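Local coordinates for inosine-uridine nucleoside N-ribohydrolase (Xanthomonas oryzae pv. oryzae, PDB 4KL0), which binds calcium and probably hydrolyses the N-glycosidic bonds of nucleosides, as an effector protein of a plant-pathogenic bacterium, at residues F33-K38 / V150-T155; D39-V44 / N315-L320. One frame throughout, in Å; residues are numbered along the deposited sequence.

Contact 1 of 2, residues F33-K38 / V150-T155. With CA (calcium ion), chain B.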
# COMPACT_ATOMS: atom_id res chain seq x y z
N PHE A 33 -1.02 7.27 2.97
CA PHE A 33 -1.12 6.93 4.39
C PHE A 33 -0.68 5.47 4.52
O PHE A 33 -1.24 4.61 3.85
CB PHE A 33 -2.59 7.09 4.84
CG PHE A 33 -3.11 8.47 4.62
CD1 PHE A 33 -3.11 9.39 5.67
CD2 PHE A 33 -3.60 8.83 3.38
CE1 PHE A 33 -3.57 10.73 5.42
CE2 PHE A 33 -4.06 10.15 3.14
CZ PHE A 33 -4.04 11.07 4.22
N THR A 34 0.38 5.21 5.29
CA THR A 34 1.14 3.95 5.13
C THR A 34 1.82 3.49 6.42
O THR A 34 1.96 4.28 7.36
CB THR A 34 2.19 4.20 4.05
OG1 THR A 34 3.01 3.05 3.83
CG2 THR A 34 3.08 5.35 4.42
N ASP A 35 2.12 2.19 6.52
CA ASP A 35 2.66 1.59 7.76
C ASP A 35 3.78 0.62 7.39
O ASP A 35 3.66 -0.58 7.58
CB ASP A 35 1.55 0.87 8.56
CG ASP A 35 0.77 -0.18 7.74
OD1 ASP A 35 1.06 -0.35 6.52
OD2 ASP A 35 -0.09 -0.89 8.35
N PRO A 36 4.89 1.15 6.90
CA PRO A 36 5.92 0.25 6.31
C PRO A 36 6.72 -0.55 7.36
O PRO A 36 6.79 -0.23 8.58
CB PRO A 36 6.85 1.23 5.59
CG PRO A 36 6.76 2.54 6.43
CD PRO A 36 5.24 2.58 6.75
N ASN A 37 7.36 -1.58 6.82
CA ASN A 37 8.31 -2.44 7.56
C ASN A 37 7.68 -3.38 8.59
O ASN A 37 8.36 -3.80 9.53
CB ASN A 37 9.45 -1.63 8.14
CG ASN A 37 10.70 -2.48 8.33
OD1 ASN A 37 11.03 -3.28 7.43
ND2 ASN A 37 11.39 -2.34 9.48
N LYS A 38 6.41 -3.71 8.44
CA LYS A 38 5.92 -4.92 9.11
C LYS A 38 5.68 -6.04 8.10
O LYS A 38 5.48 -7.21 8.45
CB LYS A 38 4.70 -4.67 10.02
CG LYS A 38 3.52 -3.88 9.46
CD LYS A 38 2.57 -4.74 8.60
CE LYS A 38 1.29 -3.92 8.18
NZ LYS A 38 0.43 -4.79 7.31
N VAL A 150 -4.87 5.05 0.70
CA VAL A 150 -4.75 4.55 2.10
C VAL A 150 -4.34 3.10 2.06
O VAL A 150 -5.07 2.25 1.57
CB VAL A 150 -6.10 4.71 2.83
CG1 VAL A 150 -6.04 4.10 4.22
CG2 VAL A 150 -6.52 6.21 2.78
N ILE A 151 -3.12 2.82 2.56
CA ILE A 151 -2.63 1.45 2.57
C ILE A 151 -2.21 1.11 3.99
O ILE A 151 -1.33 0.30 4.15
CB ILE A 151 -1.46 1.26 1.59
CG1 ILE A 151 -0.35 2.32 1.75
CG2 ILE A 151 -2.01 1.36 0.13
CD1 ILE A 151 0.89 2.07 0.90
N ALA A 152 -2.91 1.65 4.97
CA ALA A 152 -2.68 1.38 6.39
C ALA A 152 -3.87 1.81 7.17
O ALA A 152 -4.86 2.17 6.55
CB ALA A 152 -1.41 2.17 6.92
N GLY A 153 -3.74 1.87 8.51
CA GLY A 153 -4.85 2.31 9.37
C GLY A 153 -5.17 3.76 9.07
O GLY A 153 -4.37 4.53 8.48
N MET A 154 -6.37 4.16 9.48
CA MET A 154 -6.91 5.39 8.95
C MET A 154 -6.96 6.51 9.99
O MET A 154 -7.63 7.52 9.73
CB MET A 154 -8.32 5.09 8.41
CG MET A 154 -8.21 4.57 6.96
SD MET A 154 -9.52 3.44 6.37
CE MET A 154 -8.70 1.90 6.67
N THR A 155 -6.21 6.41 11.09
CA THR A 155 -6.20 7.50 12.11
C THR A 155 -5.94 8.87 11.47
O THR A 155 -6.66 9.87 11.72
CB THR A 155 -5.08 7.21 13.08
OG1 THR A 155 -5.27 5.91 13.64
CG2 THR A 155 -4.97 8.27 14.16
CA CA B . 0.27 -1.48 4.45
O HOH W 1 -1.95 -0.01 9.89
O HOH W 2 -1.07 -2.36 6.50
O HOH W 3 0.76 -3.91 4.50
O HOH W 4 -1.97 -2.78 3.73

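Contact 2 of 2, residues D39-V44 / N315-L320. With CA (calcium ion), chain B.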
# COMPACT_ATOMS: atom_id res chain seq x y z
N ASP A 39 5.78 -5.68 6.82
CA ASP A 39 5.71 -6.65 5.71
C ASP A 39 6.31 -5.94 4.48
O ASP A 39 6.70 -4.79 4.59
CB ASP A 39 4.27 -7.14 5.50
CG ASP A 39 3.26 -6.03 5.15
OD1 ASP A 39 3.62 -4.99 4.56
OD2 ASP A 39 2.06 -6.25 5.51
N PRO A 40 6.40 -6.59 3.31
CA PRO A 40 6.99 -5.87 2.17
C PRO A 40 6.13 -4.87 1.47
O PRO A 40 6.66 -4.04 0.72
CB PRO A 40 7.29 -7.00 1.14
CG PRO A 40 7.02 -8.33 1.88
CD PRO A 40 6.08 -8.00 3.00
N ASP A 41 4.82 -4.93 1.69
CA ASP A 41 3.83 -4.29 0.79
C ASP A 41 4.02 -2.80 0.60
O ASP A 41 3.94 -2.30 -0.52
CB ASP A 41 2.48 -4.45 1.40
CG ASP A 41 1.87 -5.72 1.07
OD1 ASP A 41 2.30 -6.76 1.67
OD2 ASP A 41 0.93 -5.66 0.24
N ASP A 42 4.16 -2.06 1.71
CA ASP A 42 4.22 -0.61 1.56
C ASP A 42 5.45 -0.21 0.78
O ASP A 42 5.38 0.74 -0.03
CB ASP A 42 4.17 0.07 2.95
CG ASP A 42 2.90 -0.28 3.72
OD1 ASP A 42 2.05 0.61 3.83
OD2 ASP A 42 2.75 -1.47 4.20
N VAL A 43 6.58 -0.88 1.04
CA VAL A 43 7.80 -0.49 0.34
C VAL A 43 7.78 -0.88 -1.13
O VAL A 43 8.32 -0.12 -1.95
CB VAL A 43 9.03 -0.99 1.08
CG1 VAL A 43 10.32 -0.79 0.22
CG2 VAL A 43 9.12 -0.19 2.41
N VAL A 44 7.12 -1.99 -1.49
CA VAL A 44 6.89 -2.26 -2.91
C VAL A 44 6.06 -1.13 -3.52
O VAL A 44 6.34 -0.68 -4.66
CB VAL A 44 6.17 -3.62 -3.14
CG1 VAL A 44 6.02 -3.85 -4.68
CG2 VAL A 44 7.01 -4.76 -2.49
N ASN A 315 1.23 -12.30 -2.20
CA ASN A 315 0.28 -11.20 -2.43
C ASN A 315 0.88 -9.78 -2.36
O ASN A 315 1.75 -9.52 -1.48
CB ASN A 315 -0.85 -11.33 -1.43
CG ASN A 315 -1.61 -12.61 -1.62
OD1 ASN A 315 -1.76 -13.11 -2.75
ND2 ASN A 315 -2.13 -13.15 -0.51
N LEU A 316 0.48 -8.90 -3.28
CA LEU A 316 0.88 -7.47 -3.26
C LEU A 316 -0.35 -6.54 -3.07
O LEU A 316 -0.82 -5.86 -3.99
CB LEU A 316 1.65 -7.07 -4.54
CG LEU A 316 3.03 -7.71 -4.67
CD1 LEU A 316 3.75 -7.39 -6.02
CD2 LEU A 316 3.89 -7.38 -3.40
N TYR A 317 -0.84 -6.44 -1.84
CA TYR A 317 -2.10 -5.75 -1.65
C TYR A 317 -1.96 -4.26 -1.88
O TYR A 317 -2.76 -3.65 -2.56
CB TYR A 317 -2.59 -5.92 -0.20
CG TYR A 317 -2.62 -7.36 0.28
CD1 TYR A 317 -3.70 -8.17 -0.02
CD2 TYR A 317 -1.58 -7.87 1.04
CE1 TYR A 317 -3.74 -9.50 0.42
CE2 TYR A 317 -1.59 -9.19 1.48
CZ TYR A 317 -2.68 -9.99 1.17
OH TYR A 317 -2.71 -11.30 1.62
N ASP A 318 -0.93 -3.69 -1.30
CA ASP A 318 -0.82 -2.25 -1.37
C ASP A 318 -0.41 -1.72 -2.77
O ASP A 318 -0.93 -0.67 -3.22
CB ASP A 318 0.15 -1.76 -0.29
CG ASP A 318 -0.39 -1.95 1.10
OD1 ASP A 318 -1.58 -2.26 1.28
OD2 ASP A 318 0.36 -1.77 2.09
N PRO A 319 0.49 -2.41 -3.47
CA PRO A 319 0.80 -1.92 -4.82
C PRO A 319 -0.41 -1.98 -5.71
O PRO A 319 -0.60 -1.06 -6.50
CB PRO A 319 1.81 -2.96 -5.30
CG PRO A 319 2.55 -3.31 -4.07
CD PRO A 319 1.48 -3.40 -3.00
N LEU A 320 -1.23 -3.01 -5.58
CA LEU A 320 -2.43 -3.06 -6.39
C LEU A 320 -3.38 -1.92 -6.05
O LEU A 320 -4.10 -1.43 -6.91
CB LEU A 320 -3.15 -4.39 -6.21
CG LEU A 320 -2.40 -5.52 -6.92
CD1 LEU A 320 -2.95 -6.91 -6.42
CD2 LEU A 320 -2.60 -5.44 -8.44
CA CA B . 0.27 -1.48 4.45
O HOH W 3 0.76 -3.91 4.50
O HOH W 4 -1.97 -2.78 3.73
O HOH W 2 -1.07 -2.36 6.50

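Contact 1 of 2, residues F33-K38 / V150-T155
Phe33 and Val150 pair where two neighbouring parallel strands, 28-34 and 146-150, of a Rossmann-like sheet end, and the loops that follow close round a calcium ion as in nucleoside hydrolases. One backbone bond joins the segments: Ile151 N donates to Phe33 O at 2.9 Å, close to straight at 166°. The calcium ion makes the second link. Asp35 OD1 binds the calcium ion at 2.5 Å, and the carbonyl oxygen Ile151 O binds the same ion at 2.4 Å; both being metal ligands, the two oxygens lie close without bonding each other. Water 2, water 3 and water 4 also bind the ion; Asp42 and Asp318 complete its shell. The other carboxylate oxygen, Asp35 OD2, accepts from water 1 and water 2. Van der Waals contacts of hydrocarbon groups fill in between. Ala152 points its methyl group at the first segment, where CB lies 3.3 Å from Asp35 CG and also meets Thr34 C. Ile151 and Thr34 run side by side in the same direction, with Ile151 CD1 against Thr34 OG1 at 3.7 Å; that hydroxyl is hydrogen-bonded to Asp42 and Tyr46. With CG1 set between its backbone N and carbonyl carbon (chi1 50°), Ile151 brings this branch beside the strand end. Farther back, Phe33 CD2 makes an oblique apolar contact with Val150 CG2, and both side chains pack on helix 155-163. Waters tie in the two loops: Lys38 NZ donates to water 2 and water 3, while water 1 bridges Asp35 OD2 to Gly153 N, which donates to it at 2.9 Å.

Contact 2 of 2, residues D39-V44 / N315-L320
Asp41 OD2 receives two backbone N-H groups at the start of helix 317-325. Asp318 N gives the straighter bond, 3.1 Å to Asp41 OD2 at 169°, meeting the anti lone pair of that oxygen; Tyr317 N is nearer, 2.8 Å from the same oxygen, but its bond is weak and bent to 123°. The two N-H groups satisfy this buried carboxylate oxygen and help fix the rotation of the group. Asp41 OD2 also lies at the edge of the Tyr317 ring, near its plane, with the carboxylate and ring planes only 16° apart. Beside this grip, the calcium ion joins Asp42 to Asp318: Asp42 binds through both oxygens, OD2 the closer at 2.5 Å, and Asp318 through OD2 at 2.4 Å. Their carboxylates stand steeply against each other, and the ion would offset the repulsion between them. Asp42 OD1 also accepts from Thr34. Asp318 OD1, turned from the metal, takes a hydrogen from water 4 at 2.5 Å. Asp39 OD1 accepts from Asp41 N, a capping bond at the turn leading into helix 41-54. Farther along, Val44 CG1 presses on Pro319 CG at 3.6 Å, crossing at about a right angle, and its CG2 reaches Leu316 CD2; helix 236-243 borders this apolar patch. Two helix starts thus share one metal through aspartates, the arrangement of the calcium site in nucleoside hydrolases.

In the fold
Both contacts are buried, their centres 11 Å apart, and they share one calcium ion with water 2, water 3 and water 4. Contact 1 sits at the ends of two parallel strands and supplies a carboxylate and a carbonyl oxygen; contact 2 lies between two helix starts and supplies two carboxylates. A backbone bond between strand ends supports the first, whereas the second relies on a side chain bound to helix N-H groups. Segments 33-38 and 39-44 are continuous in the chain, leading from strand 28-34 into helix 41-54. Across the boundary Asp35 N lies 3.1 Å from Asp42 OD1, a probable hydrogen bond between the backbone of one ligand and the carboxylate of another.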